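Cryptochrome DASH (Arabidopsis thaliana, PDB 2J4D) repairs cyclobutane pyrimidine dimers in single-stranded DNA as an FAD- and folate-binding photolyase, binds DNA without sequence specificity and may act as a blue-light photoreceptor. Local coordinates at residues Leu407-Gly412 with Asn431-Ala436; Tyr331-Ser336 with Asp424-Tyr429; Ile376-Lys381 with Glu462-Trp467. One frame throughout, in Å; residues are numbered along the deposited sequence.

Contact 1 (Leu407-Gly412 with Asn431-Ala436); sequences LDWRMG and NWTYGA. With FAD (flavin-adenine dinucleotide), chain C.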
loop_
_atom_site.group_PDB
_atom_site.type_symbol
_atom_site.label_atom_id
_atom_site.label_comp_id
_atom_site.label_asym_id
_atom_site.label_seq_id
_atom_site.Cartn_x
_atom_site.Cartn_y
_atom_site.Cartn_z
ATOM N N LEU A 407 6.975 24.301 -5.030
ATOM C CA LEU A 407 5.545 24.017 -5.163
ATOM C C LEU A 407 4.839 23.501 -3.916
ATOM O O LEU A 407 5.449 22.890 -3.041
ATOM C CB LEU A 407 5.310 23.016 -6.299
ATOM C CG LEU A 407 5.684 23.482 -7.708
ATOM C CD1 LEU A 407 5.487 22.345 -8.697
ATOM C CD2 LEU A 407 4.829 24.680 -8.091
ATOM N N ASP A 408 3.538 23.771 -3.863
ATOM C CA ASP A 408 2.647 23.322 -2.791
ATOM C C ASP A 408 2.877 21.806 -2.761
ATOM O O ASP A 408 2.593 21.125 -3.747
ATOM C CB ASP A 408 1.199 23.637 -3.207
ATOM C CG ASP A 408 0.176 23.241 -2.166
ATOM O OD1 ASP A 408 0.271 22.124 -1.611
ATOM O OD2 ASP A 408 -0.746 24.051 -1.917
ATOM N N TRP A 409 3.382 21.284 -1.645
ATOM C CA TRP A 409 3.688 19.855 -1.547
ATOM C C TRP A 409 2.528 18.898 -1.817
ATOM O O TRP A 409 2.735 17.763 -2.256
ATOM C CB TRP A 409 4.312 19.524 -0.179
ATOM C CG TRP A 409 3.384 19.641 1.016
ATOM C CD1 TRP A 409 3.202 20.736 1.817
ATOM C CD2 TRP A 409 2.535 18.612 1.549
ATOM N NE1 TRP A 409 2.296 20.450 2.817
ATOM C CE2 TRP A 409 1.871 19.156 2.673
ATOM C CE3 TRP A 409 2.274 17.284 1.183
ATOM C CZ2 TRP A 409 0.957 18.414 3.438
ATOM C CZ3 TRP A 409 1.362 16.544 1.946
ATOM C CH2 TRP A 409 0.717 17.115 3.061
ATOM N N ARG A 410 1.307 19.350 -1.572
ATOM C CA ARG A 410 0.152 18.492 -1.789
ATOM C C ARG A 410 -0.059 18.186 -3.274
ATOM O O ARG A 410 -0.731 17.222 -3.625
ATOM C CB ARG A 410 -1.084 19.139 -1.153
ATOM C CG ARG A 410 -0.892 19.351 0.358
ATOM C CD ARG A 410 -1.935 20.261 0.949
ATOM N NE ARG A 410 -1.924 21.565 0.304
ATOM C CZ ARG A 410 -2.928 22.433 0.369
ATOM N NH1 ARG A 410 -4.024 22.132 1.053
ATOM N NH2 ARG A 410 -2.843 23.592 -0.263
ATOM N N MET A 411 0.523 18.997 -4.152
ATOM C CA MET A 411 0.381 18.722 -5.571
ATOM C C MET A 411 1.149 17.435 -5.829
ATOM O O MET A 411 0.692 16.562 -6.568
ATOM C CB MET A 411 0.961 19.860 -6.415
ATOM C CG MET A 411 0.151 21.127 -6.348
ATOM S SD MET A 411 0.818 22.390 -7.433
ATOM C CE MET A 411 -0.171 22.114 -8.892
ATOM N N GLY A 412 2.318 17.322 -5.207
ATOM C CA GLY A 412 3.121 16.124 -5.370
ATOM C C GLY A 412 2.482 14.930 -4.669
ATOM O O GLY A 412 2.482 13.811 -5.195
ATOM N N ASN A 431 4.884 10.451 4.731
ATOM C CA ASN A 431 6.211 10.675 4.177
ATOM C C ASN A 431 6.318 12.032 3.479
ATOM O O ASN A 431 7.372 12.674 3.543
ATOM C CB ASN A 431 6.582 9.545 3.220
ATOM C CG ASN A 431 7.120 8.319 3.941
ATOM O OD1 ASN A 431 8.266 8.302 4.387
ATOM N ND2 ASN A 431 6.289 7.288 4.067
ATOM N N TRP A 432 5.251 12.481 2.821
ATOM C CA TRP A 432 5.295 13.788 2.166
ATOM C C TRP A 432 5.438 14.929 3.181
ATOM O O TRP A 432 6.208 15.862 2.947
ATOM C CB TRP A 432 4.055 14.034 1.285
ATOM C CG TRP A 432 4.227 13.556 -0.131
ATOM C CD1 TRP A 432 3.861 12.340 -0.645
ATOM C CD2 TRP A 432 4.878 14.260 -1.199
ATOM N NE1 TRP A 432 4.251 12.244 -1.961
ATOM C CE2 TRP A 432 4.877 13.407 -2.326
ATOM C CE3 TRP A 432 5.466 15.527 -1.310
ATOM C CZ2 TRP A 432 5.444 13.782 -3.553
ATOM C CZ3 TRP A 432 6.031 15.898 -2.528
ATOM C CH2 TRP A 432 6.016 15.026 -3.633
ATOM N N THR A 433 4.719 14.866 4.305
ATOM C CA THR A 433 4.837 15.933 5.298
ATOM C C THR A 433 6.267 15.987 5.807
ATOM O O THR A 433 6.818 17.074 6.018
ATOM C CB THR A 433 3.886 15.745 6.503
ATOM O OG1 THR A 433 4.198 14.528 7.188
ATOM C CG2 THR A 433 2.449 15.719 6.040
ATOM N N TYR A 434 6.867 14.814 6.006
ATOM C CA TYR A 434 8.251 14.733 6.454
ATOM C C TYR A 434 9.166 15.397 5.426
ATOM O O TYR A 434 9.913 16.322 5.749
ATOM C CB TYR A 434 8.665 13.271 6.638
ATOM C CG TYR A 434 8.535 12.782 8.059
ATOM C CD1 TYR A 434 7.361 12.990 8.784
ATOM C CD2 TYR A 434 9.588 12.118 8.687
ATOM C CE1 TYR A 434 7.236 12.550 10.101
ATOM C CE2 TYR A 434 9.475 11.672 10.003
ATOM C CZ TYR A 434 8.297 11.892 10.702
ATOM O OH TYR A 434 8.173 11.451 12.000
ATOM N N GLY A 435 9.093 14.923 4.184
ATOM C CA GLY A 435 9.918 15.478 3.126
ATOM C C GLY A 435 9.708 16.963 2.895
ATOM O O GLY A 435 10.644 17.684 2.550
ATOM N N ALA A 436 8.481 17.428 3.091
ATOM C CA ALA A 436 8.155 18.831 2.893
ATOM C C ALA A 436 8.537 19.676 4.107
ATOM O O ALA A 436 8.442 20.899 4.066
ATOM C CB ALA A 436 6.671 18.982 2.604
HETATM P PA FAD C . 11.259 -1.891 1.416
HETATM O O1A FAD C . 11.390 -3.291 0.963
HETATM O O2A FAD C . 12.472 -1.058 1.599
HETATM O O5B FAD C . 10.442 -1.837 2.801
HETATM C C5B FAD C . 9.604 -2.942 3.205
HETATM C C4B FAD C . 8.242 -2.380 3.625
HETATM O O4B FAD C . 8.445 -1.453 4.690
HETATM C C3B FAD C . 7.502 -1.601 2.544
HETATM O O3B FAD C . 6.830 -2.445 1.624
HETATM C C2B FAD C . 6.610 -0.732 3.375
HETATM O O2B FAD C . 5.373 -1.309 3.729
HETATM C C1B FAD C . 7.495 -0.380 4.583
HETATM N N9A FAD C . 8.237 0.894 4.473
HETATM C C8A FAD C . 9.545 1.080 4.069
HETATM N N7A FAD C . 9.909 2.355 4.091
HETATM C C5A FAD C . 8.794 3.031 4.535
HETATM C C6A FAD C . 8.547 4.406 4.761
HETATM N N6A FAD C . 9.442 5.369 4.591
HETATM N N1A FAD C . 7.283 4.758 5.208
HETATM C C2A FAD C . 6.324 3.793 5.398
HETATM N N3A FAD C . 6.495 2.464 5.199
HETATM C C4A FAD C . 7.739 2.136 4.757
HETATM N N1 FAD C . 4.852 3.658 1.082
HETATM C C2 FAD C . 3.603 3.091 0.944
HETATM O O2 FAD C . 3.382 1.957 1.328
HETATM N N3 FAD C . 2.588 3.854 0.347
HETATM C C4 FAD C . 2.762 5.155 -0.120
HETATM O O4 FAD C . 1.821 5.778 -0.644
HETATM C C4X FAD C . 4.048 5.730 0.024
HETATM N N5 FAD C . 4.317 7.034 -0.421
HETATM C C5X FAD C . 5.553 7.635 -0.172
HETATM C C6 FAD C . 5.777 8.976 -0.508
HETATM C C7 FAD C . 7.016 9.615 -0.272
HETATM C C7M FAD C . 7.190 11.065 -0.655
HETATM C C8 FAD C . 8.077 8.849 0.333
HETATM C C8M FAD C . 9.444 9.449 0.624
HETATM C C9 FAD C . 7.864 7.500 0.676
HETATM C C9A FAD C . 6.609 6.864 0.435
HETATM N N10 FAD C . 6.366 5.499 0.769
HETATM C C10 FAD C . 5.073 4.947 0.631
HETATM C "C1'" FAD C . 7.340 4.752 1.629
HETATM C "C2'" FAD C . 8.415 3.920 0.901
HETATM O "O2'" FAD C . 9.066 4.722 -0.069
HETATM C "C3'" FAD C . 7.767 2.715 0.223
HETATM O "O3'" FAD C . 7.038 1.923 1.181
HETATM C "C4'" FAD C . 8.757 1.749 -0.453
HETATM O "O4'" FAD C . 9.473 2.419 -1.493
HETATM C "C5'" FAD C . 7.984 0.571 -1.031
HETATM O "O5'" FAD C . 8.887 -0.352 -1.643
HETATM P P FAD C . 9.488 -1.639 -0.956
HETATM O O1P FAD C . 8.323 -2.471 -0.609
HETATM O O2P FAD C . 10.454 -2.277 -1.892
HETATM O O3P FAD C . 10.365 -1.172 0.282
#

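Contact 2 (Tyr331-Ser336 with Asp424-Tyr429); sequences YFRFLS and DPCSNY. With FAD (flavin-adenine dinucleotide), chain C.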
loop_
_atom_site.group_PDB
_atom_site.type_symbol
_atom_site.label_atom_id
_atom_site.label_comp_id
_atom_site.label_asym_id
_atom_site.label_seq_id
_atom_site.Cartn_x
_atom_site.Cartn_y
_atom_site.Cartn_z
ATOM N N TYR A 331 4.259 3.143 12.258
ATOM C CA TYR A 331 4.350 4.497 12.787
ATOM C C TYR A 331 3.466 5.484 12.045
ATOM O O TYR A 331 2.730 6.243 12.669
ATOM C CB TYR A 331 5.802 4.983 12.757
ATOM C CG TYR A 331 6.009 6.339 13.392
ATOM C CD1 TYR A 331 5.703 6.554 14.738
ATOM C CD2 TYR A 331 6.506 7.411 12.648
ATOM C CE1 TYR A 331 5.881 7.800 15.328
ATOM C CE2 TYR A 331 6.690 8.666 13.227
ATOM C CZ TYR A 331 6.375 8.853 14.566
ATOM O OH TYR A 331 6.553 10.089 15.144
ATOM N N PHE A 332 3.534 5.498 10.718
ATOM C CA PHE A 332 2.696 6.443 9.986
ATOM C C PHE A 332 1.213 6.114 10.117
ATOM O O PHE A 332 0.369 7.010 10.093
ATOM C CB PHE A 332 3.112 6.517 8.513
ATOM C CG PHE A 332 4.333 7.374 8.281
ATOM C CD1 PHE A 332 4.346 8.708 8.687
ATOM C CD2 PHE A 332 5.464 6.850 7.671
ATOM C CE1 PHE A 332 5.469 9.506 8.486
ATOM C CE2 PHE A 332 6.598 7.639 7.463
ATOM C CZ PHE A 332 6.601 8.970 7.870
ATOM N N ARG A 333 0.895 4.833 10.261
ATOM C CA ARG A 333 -0.499 4.431 10.417
ATOM C C ARG A 333 -1.026 4.986 11.750
ATOM O O ARG A 333 -2.114 5.568 11.803
ATOM C CB ARG A 333 -0.604 2.896 10.375
ATOM C CG ARG A 333 -1.930 2.327 10.855
ATOM C CD ARG A 333 -3.078 2.649 9.926
ATOM N NE ARG A 333 -2.935 1.994 8.630
ATOM C CZ ARG A 333 -3.891 1.952 7.707
ATOM N NH1 ARG A 333 -5.068 2.525 7.938
ATOM N NH2 ARG A 333 -3.668 1.348 6.548
ATOM N N PHE A 334 -0.259 4.829 12.828
ATOM C CA PHE A 334 -0.717 5.351 14.121
ATOM C C PHE A 334 -0.689 6.877 14.107
ATOM O O PHE A 334 -1.561 7.530 14.673
ATOM C CB PHE A 334 0.154 4.824 15.276
ATOM C CG PHE A 334 0.067 3.329 15.476
ATOM C CD1 PHE A 334 -1.166 2.697 15.588
ATOM C CD2 PHE A 334 1.224 2.555 15.555
ATOM C CE1 PHE A 334 -1.247 1.309 15.771
ATOM C CE2 PHE A 334 1.156 1.166 15.741
ATOM C CZ PHE A 334 -0.085 0.547 15.846
ATOM N N LEU A 335 0.304 7.443 13.431
ATOM C CA LEU A 335 0.436 8.893 13.357
ATOM C C LEU A 335 -0.773 9.513 12.650
ATOM O O LEU A 335 -1.183 10.628 12.976
ATOM C CB LEU A 335 1.735 9.249 12.627
ATOM C CG LEU A 335 2.432 10.597 12.853
ATOM C CD1 LEU A 335 2.593 10.891 14.336
ATOM C CD2 LEU A 335 3.800 10.543 12.187
ATOM N N SER A 336 -1.357 8.792 11.696
ATOM C CA SER A 336 -2.517 9.322 10.987
ATOM C C SER A 336 -3.636 9.591 11.982
ATOM O O SER A 336 -4.390 10.557 11.837
ATOM C CB SER A 336 -3.003 8.353 9.893
ATOM O OG SER A 336 -3.614 7.189 10.431
ATOM N N ASP A 424 -1.131 4.624 0.070
ATOM C CA ASP A 424 -1.691 4.452 1.404
ATOM C C ASP A 424 -1.733 5.886 1.945
ATOM O O ASP A 424 -0.707 6.572 1.972
ATOM C CB ASP A 424 -0.742 3.576 2.235
ATOM C CG ASP A 424 -1.229 3.360 3.646
ATOM O OD1 ASP A 424 -1.539 2.199 3.989
ATOM O OD2 ASP A 424 -1.302 4.345 4.409
ATOM N N PRO A 425 -2.912 6.371 2.367
ATOM C CA PRO A 425 -2.919 7.747 2.866
ATOM C C PRO A 425 -1.949 8.037 4.001
ATOM O O PRO A 425 -1.288 9.076 4.002
ATOM C CB PRO A 425 -4.378 7.974 3.271
ATOM C CG PRO A 425 -4.870 6.589 3.597
ATOM C CD PRO A 425 -4.244 5.754 2.495
ATOM N N CYS A 426 -1.861 7.115 4.953
ATOM C CA CYS A 426 -0.992 7.287 6.110
ATOM C C CYS A 426 0.468 7.395 5.700
ATOM O O CYS A 426 1.170 8.329 6.095
ATOM C CB CYS A 426 -1.162 6.110 7.068
ATOM S SG CYS A 426 -2.882 5.752 7.511
ATOM N N SER A 427 0.919 6.436 4.903
ATOM C CA SER A 427 2.304 6.415 4.456
ATOM C C SER A 427 2.611 7.499 3.430
ATOM O O SER A 427 3.660 8.132 3.497
ATOM C CB SER A 427 2.647 5.044 3.864
ATOM O OG SER A 427 2.733 4.053 4.878
ATOM N N ASN A 428 1.707 7.721 2.482
ATOM C CA ASN A 428 1.972 8.723 1.454
ATOM C C ASN A 428 2.050 10.131 2.019
ATOM O O ASN A 428 3.061 10.815 1.884
ATOM C CB ASN A 428 0.901 8.689 0.366
ATOM C CG ASN A 428 1.271 9.556 -0.830
ATOM O OD1 ASN A 428 2.324 9.368 -1.431
ATOM N ND2 ASN A 428 0.409 10.505 -1.174
ATOM N N TYR A 429 0.966 10.575 2.637
ATOM C CA TYR A 429 0.954 11.909 3.201
ATOM C C TYR A 429 1.913 12.017 4.379
ATOM O O TYR A 429 2.484 13.078 4.624
ATOM C CB TYR A 429 -0.478 12.277 3.577
ATOM C CG TYR A 429 -1.304 12.550 2.340
ATOM C CD1 TYR A 429 -1.322 13.826 1.760
ATOM C CD2 TYR A 429 -2.009 11.520 1.699
ATOM C CE1 TYR A 429 -2.015 14.072 0.577
ATOM C CE2 TYR A 429 -2.708 11.757 0.502
ATOM C CZ TYR A 429 -2.703 13.037 -0.049
ATOM O OH TYR A 429 -3.370 13.295 -1.228
HETATM P PA FAD C . 11.259 -1.891 1.416
HETATM O O1A FAD C . 11.390 -3.291 0.963
HETATM O O2A FAD C . 12.472 -1.058 1.599
HETATM O O5B FAD C . 10.442 -1.837 2.801
HETATM C C5B FAD C . 9.604 -2.942 3.205
HETATM C C4B FAD C . 8.242 -2.380 3.625
HETATM O O4B FAD C . 8.445 -1.453 4.690
HETATM C C3B FAD C . 7.502 -1.601 2.544
HETATM O O3B FAD C . 6.830 -2.445 1.624
HETATM C C2B FAD C . 6.610 -0.732 3.375
HETATM O O2B FAD C . 5.373 -1.309 3.729
HETATM C C1B FAD C . 7.495 -0.380 4.583
HETATM N N9A FAD C . 8.237 0.894 4.473
HETATM C C8A FAD C . 9.545 1.080 4.069
HETATM N N7A FAD C . 9.909 2.355 4.091
HETATM C C5A FAD C . 8.794 3.031 4.535
HETATM C C6A FAD C . 8.547 4.406 4.761
HETATM N N6A FAD C . 9.442 5.369 4.591
HETATM N N1A FAD C . 7.283 4.758 5.208
HETATM C C2A FAD C . 6.324 3.793 5.398
HETATM N N3A FAD C . 6.495 2.464 5.199
HETATM C C4A FAD C . 7.739 2.136 4.757
HETATM N N1 FAD C . 4.852 3.658 1.082
HETATM C C2 FAD C . 3.603 3.091 0.944
HETATM O O2 FAD C . 3.382 1.957 1.328
HETATM N N3 FAD C . 2.588 3.854 0.347
HETATM C C4 FAD C . 2.762 5.155 -0.120
HETATM O O4 FAD C . 1.821 5.778 -0.644
HETATM C C4X FAD C . 4.048 5.730 0.024
HETATM N N5 FAD C . 4.317 7.034 -0.421
HETATM C C5X FAD C . 5.553 7.635 -0.172
HETATM C C6 FAD C . 5.777 8.976 -0.508
HETATM C C7 FAD C . 7.016 9.615 -0.272
HETATM C C7M FAD C . 7.190 11.065 -0.655
HETATM C C8 FAD C . 8.077 8.849 0.333
HETATM C C8M FAD C . 9.444 9.449 0.624
HETATM C C9 FAD C . 7.864 7.500 0.676
HETATM C C9A FAD C . 6.609 6.864 0.435
HETATM N N10 FAD C . 6.366 5.499 0.769
HETATM C C10 FAD C . 5.073 4.947 0.631
HETATM C "C1'" FAD C . 7.340 4.752 1.629
HETATM C "C2'" FAD C . 8.415 3.920 0.901
HETATM O "O2'" FAD C . 9.066 4.722 -0.069
HETATM C "C3'" FAD C . 7.767 2.715 0.223
HETATM O "O3'" FAD C . 7.038 1.923 1.181
HETATM C "C4'" FAD C . 8.757 1.749 -0.453
HETATM O "O4'" FAD C . 9.473 2.419 -1.493
HETATM C "C5'" FAD C . 7.984 0.571 -1.031
HETATM O "O5'" FAD C . 8.887 -0.352 -1.643
HETATM P P FAD C . 9.488 -1.639 -0.956
HETATM O O1P FAD C . 8.323 -2.471 -0.609
HETATM O O2P FAD C . 10.454 -2.277 -1.892
HETATM O O3P FAD C . 10.365 -1.172 0.282
HETATM O O HOH W 1 0.698 9.355 8.778
HETATM O O HOH W 2 -0.826 1.788 6.578
#

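Contact 3 (Ile376-Lys381 with Glu462-Trp467); sequences IDANMK and EYVAFW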
loop_
_atom_site.group_PDB
_atom_site.type_symbol
_atom_site.label_atom_id
_atom_site.label_comp_id
_atom_site.label_asym_id
_atom_site.label_seq_id
_atom_site.Cartn_x
_atom_site.Cartn_y
_atom_site.Cartn_z
ATOM N N ILE A 376 15.586 13.238 -11.627
ATOM C CA ILE A 376 14.179 13.530 -11.358
ATOM C C ILE A 376 13.277 12.900 -12.411
ATOM O O ILE A 376 12.369 12.128 -12.086
ATOM C CB ILE A 376 13.891 15.051 -11.360
ATOM C CG1 ILE A 376 14.787 15.769 -10.340
ATOM C CG2 ILE A 376 12.404 15.302 -11.057
ATOM C CD1 ILE A 376 14.692 15.226 -8.913
ATOM N N ASP A 377 13.545 13.214 -13.676
ATOM C CA ASP A 377 12.729 12.719 -14.782
ATOM C C ASP A 377 12.606 11.209 -14.873
ATOM O O ASP A 377 11.517 10.691 -15.130
ATOM C CB ASP A 377 13.240 13.277 -16.123
ATOM C CG ASP A 377 13.164 14.796 -16.188
ATOM O OD1 ASP A 377 12.304 15.376 -15.484
ATOM O OD2 ASP A 377 13.952 15.412 -16.946
ATOM N N ALA A 378 13.712 10.503 -14.667
ATOM C CA ALA A 378 13.695 9.048 -14.725
ATOM C C ALA A 378 12.737 8.505 -13.661
ATOM O O ALA A 378 11.959 7.591 -13.920
ATOM C CB ALA A 378 15.107 8.493 -14.500
ATOM N N ASN A 379 12.804 9.067 -12.462
ATOM C CA ASN A 379 11.926 8.618 -11.388
ATOM C C ASN A 379 10.460 8.906 -11.695
ATOM O O ASN A 379 9.603 8.044 -11.501
ATOM C CB ASN A 379 12.344 9.269 -10.062
ATOM C CG ASN A 379 13.384 8.446 -9.313
ATOM O OD1 ASN A 379 13.074 7.390 -8.758
ATOM N ND2 ASN A 379 14.631 8.919 -9.307
ATOM N N MET A 380 10.168 10.101 -12.202
ATOM C CA MET A 380 8.782 10.444 -12.509
ATOM C C MET A 380 8.252 9.599 -13.663
ATOM O O MET A 380 7.062 9.280 -13.720
ATOM C CB MET A 380 8.659 11.936 -12.836
ATOM C CG MET A 380 9.079 12.851 -11.685
ATOM S SD MET A 380 8.290 12.425 -10.103
ATOM C CE MET A 380 6.552 12.786 -10.508
ATOM N N LYS A 381 9.135 9.225 -14.584
ATOM C CA LYS A 381 8.711 8.397 -15.703
ATOM C C LYS A 381 8.470 6.976 -15.175
ATOM O O LYS A 381 7.528 6.302 -15.591
ATOM C CB LYS A 381 9.779 8.387 -16.804
ATOM C CG LYS A 381 9.298 7.781 -18.123
ATOM C CD LYS A 381 10.339 7.920 -19.233
ATOM C CE LYS A 381 10.644 9.389 -19.563
ATOM N NZ LYS A 381 9.487 10.149 -20.138
ATOM N N GLU A 462 23.320 4.335 -14.662
ATOM C CA GLU A 462 22.614 3.148 -15.120
ATOM C C GLU A 462 21.094 3.328 -15.004
ATOM O O GLU A 462 20.342 2.942 -15.901
ATOM C CB GLU A 462 23.050 1.947 -14.283
ATOM C CG GLU A 462 23.045 0.631 -15.022
ATOM C CD GLU A 462 24.126 0.577 -16.083
ATOM O OE1 GLU A 462 25.308 0.780 -15.733
ATOM O OE2 GLU A 462 23.799 0.332 -17.264
ATOM N N TYR A 463 20.648 3.916 -13.896
ATOM C CA TYR A 463 19.216 4.119 -13.675
ATOM C C TYR A 463 18.595 5.129 -14.637
ATOM O O TYR A 463 17.612 4.825 -15.307
ATOM C CB TYR A 463 18.947 4.561 -12.228
ATOM C CG TYR A 463 17.491 4.915 -11.966
ATOM C CD1 TYR A 463 16.514 3.922 -11.864
ATOM C CD2 TYR A 463 17.088 6.245 -11.869
ATOM C CE1 TYR A 463 15.168 4.249 -11.676
ATOM C CE2 TYR A 463 15.743 6.583 -11.682
ATOM C CZ TYR A 463 14.794 5.580 -11.588
ATOM O OH TYR A 463 13.470 5.916 -11.421
ATOM N N VAL A 464 19.151 6.331 -14.711
ATOM C CA VAL A 464 18.580 7.322 -15.613
ATOM C C VAL A 464 18.654 6.873 -17.073
ATOM O O VAL A 464 17.775 7.200 -17.871
ATOM C CB VAL A 464 19.251 8.701 -15.449
ATOM C CG1 VAL A 464 19.080 9.176 -14.018
ATOM C CG2 VAL A 464 20.724 8.635 -15.820
ATOM N N ALA A 465 19.682 6.100 -17.409
ATOM C CA ALA A 465 19.864 5.606 -18.778
ATOM C C ALA A 465 18.804 4.577 -19.155
ATOM O O ALA A 465 18.365 4.509 -20.308
ATOM C CB ALA A 465 21.261 4.992 -18.935
ATOM N N PHE A 466 18.402 3.762 -18.188
ATOM C CA PHE A 466 17.388 2.755 -18.447
ATOM C C PHE A 466 16.058 3.426 -18.780
ATOM O O PHE A 466 15.362 3.018 -19.712
ATOM C CB PHE A 466 17.217 1.835 -17.225
ATOM C CG PHE A 466 16.073 0.871 -17.352
ATOM C CD1 PHE A 466 14.808 1.202 -16.870
ATOM C CD2 PHE A 466 16.244 -0.349 -18.001
ATOM C CE1 PHE A 466 13.728 0.335 -17.036
ATOM C CE2 PHE A 466 15.171 -1.228 -18.176
ATOM C CZ PHE A 466 13.907 -0.885 -17.693
ATOM N N TRP A 467 15.714 4.466 -18.025
ATOM C CA TRP A 467 14.448 5.167 -18.226
ATOM C C TRP A 467 14.463 6.245 -19.298
ATOM O O TRP A 467 13.431 6.526 -19.914
ATOM C CB TRP A 467 13.964 5.768 -16.901
ATOM C CG TRP A 467 13.408 4.720 -15.986
ATOM C CD1 TRP A 467 13.986 4.222 -14.853
ATOM C CD2 TRP A 467 12.216 3.959 -16.197
ATOM N NE1 TRP A 467 13.229 3.187 -14.349
ATOM C CE2 TRP A 467 12.137 3.005 -15.157
ATOM C CE3 TRP A 467 11.206 3.988 -17.170
ATOM C CZ2 TRP A 467 11.087 2.083 -15.061
ATOM C CZ3 TRP A 467 10.157 3.069 -17.076
ATOM C CH2 TRP A 467 10.111 2.131 -16.026
#

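Contact 1 (Leu407-Gly412 with Asn431-Ala436)
Trp432 is clamped between Gly412 and the flavin of FAD. The backbone carbon C of Gly412 lies over one face of the indole, 3.4 Å from CZ2 of Trp432, and over the opposite face, toward its rim, sits the flavin methyl C7M, 3.4 Å from Trp432 NE1. This is the tight half of the contact. Beside it, the Trp409 and Trp432 side chains run antiparallel past one another, and Trp409 CE3 meets Trp432 CB at 3.7 Å. With chi1 at 69°, the Trp409 indole is tucked between its own backbone N and carbonyl and is carried across to helix 425-436, where Thr433 CG2 touches its CH2 corner. The looser end is at Ala436, which is partly exposed: its methyl makes an off-centre CH-pi contact with the five-membered ring of Trp409, 4.1 Å from the centroid. Trp409 NE1 is hydrogen-bonded to Leu346 O. Next to Trp432, Asn431 pairs with the adenine, giving ND2 to FAD N1A (2.9 Å) and accepting from FAD N6A at OD1. The two tryptophans, 23 residues apart and leading outward from the flavin, are consistent with members of the photolyase electron-transfer triad. Helix 391-404 packs on both helices, placing Val402 against Trp409 and Ala436 and Cys398 against Trp432, while Trp366 of helix 360-367 also packs on Trp432.

Contact 2 (Tyr331-Ser336 with Asp424-Tyr429)
Asp424 faces Arg333 in a long salt bridge, OD1 to NH2 at 3.4 Å, with the carboxylate and guanidinium planes turned 86° apart. A water reinforces it, donating to Asp424 OD1 at 2.7 Å and weakly accepting from Arg333 NH2. The other oxygen, OD2, caps the helix that follows, taking Ser427 N from above the carboxylate plane at 3.1 Å. Backbone N of Asp424 meanwhile donates to FAD O4 at 3.2 Å, so this one residue serves cofactor, helix start and neighbouring helix. Pro425 borders the folate antenna. Cys426 is the centre of the interface: its CB rests 3.5 Å from Phe332 O, and SG packs against Ser336 CB at 3.5 Å and lies over one face of the Arg333 guanidinium, brought there by a side chain bent at chi2 and chi3; Arg333 NH1 also forms a salt bridge with Glu144. A second water donates to both Phe332 O and Cys426 O. At Ser427 the backbone CA backs onto Phe332 CB, while CB and OG look to the flavin and the adenine, whose N1A lies at the edge of the Phe332 ring. Asn428 holds OD1 3.2 Å from FAD N5, and Tyr429 again touches the folate. The local axes of 331-336 and 425-429 cross almost perpendicularly, 8.0 Å apart at 99°; helix 409-419 packs against Asn428 and Tyr429, and Thr145, in a loop, touches Cys426.

Contact 3 (Ile376-Lys381 with Glu462-Trp467)
Tyr463 reaches across to helix 374-386 and brings its ring up to Ala378 and Asn379 obliquely. Its CB leaves with CG anti to the backbone N (chi1 175°), which carries the ring towards the other helix. Along one side of the ring CD2 first meets the methyl of Ala378, and CE2 then closes on that same CB at 3.5 Å while also nearing Asn379 ND2. CZ passes by the Asn379 amide, and OH ends 3.1 Å from both CA and OD1 of Asn379; the hydroxyl is hydrogen-bonded to Glu382 OE1, whereas Asn379 ND2 turns back to Leu375 O. Amide and ring planes stand 38° apart. One turn on, Trp467 CB packs 3.8 Å from Ala378 CB, and Ala378 O lies over a face of the indole. The methyl of Ala378 is also touched by Val464; the local axes of the two segments pass 8.7 Å apart at 55°. At the partly exposed margin Lys381 rests CD 3.5 Å from Trp467 O before its chain bends away. The contact attaches the short helix 462-467 to one side of helix 374-386; Ile376 and Met380 of the latter pack against helix 391-404 and Trp366 of helix 360-367.

In the fold
Contacts 1 and 2 share helix 425-436 and both touch FAD: contact 2 meets the O4/N5 side of the flavin, contact 1 its C7M methyl, and both reach the adenine, contact 1 through the hydrogen bonds of Asn431. Their centres are 14 Å apart and they touch directly, Tyr434 and Asn431 packing on Tyr331 and Phe332, and Trp409 on Tyr429. Since Tyr429 also borders the folate, antenna and flavin lie on different sides of one helix. Contact 3 is peripheral, its centre 21 Å from that of contact 1 and 27 Å from that of contact 2; the Asn379 side chain comes to about 10 Å from FAD. Helix 391-404 bridges contacts 1 and 3.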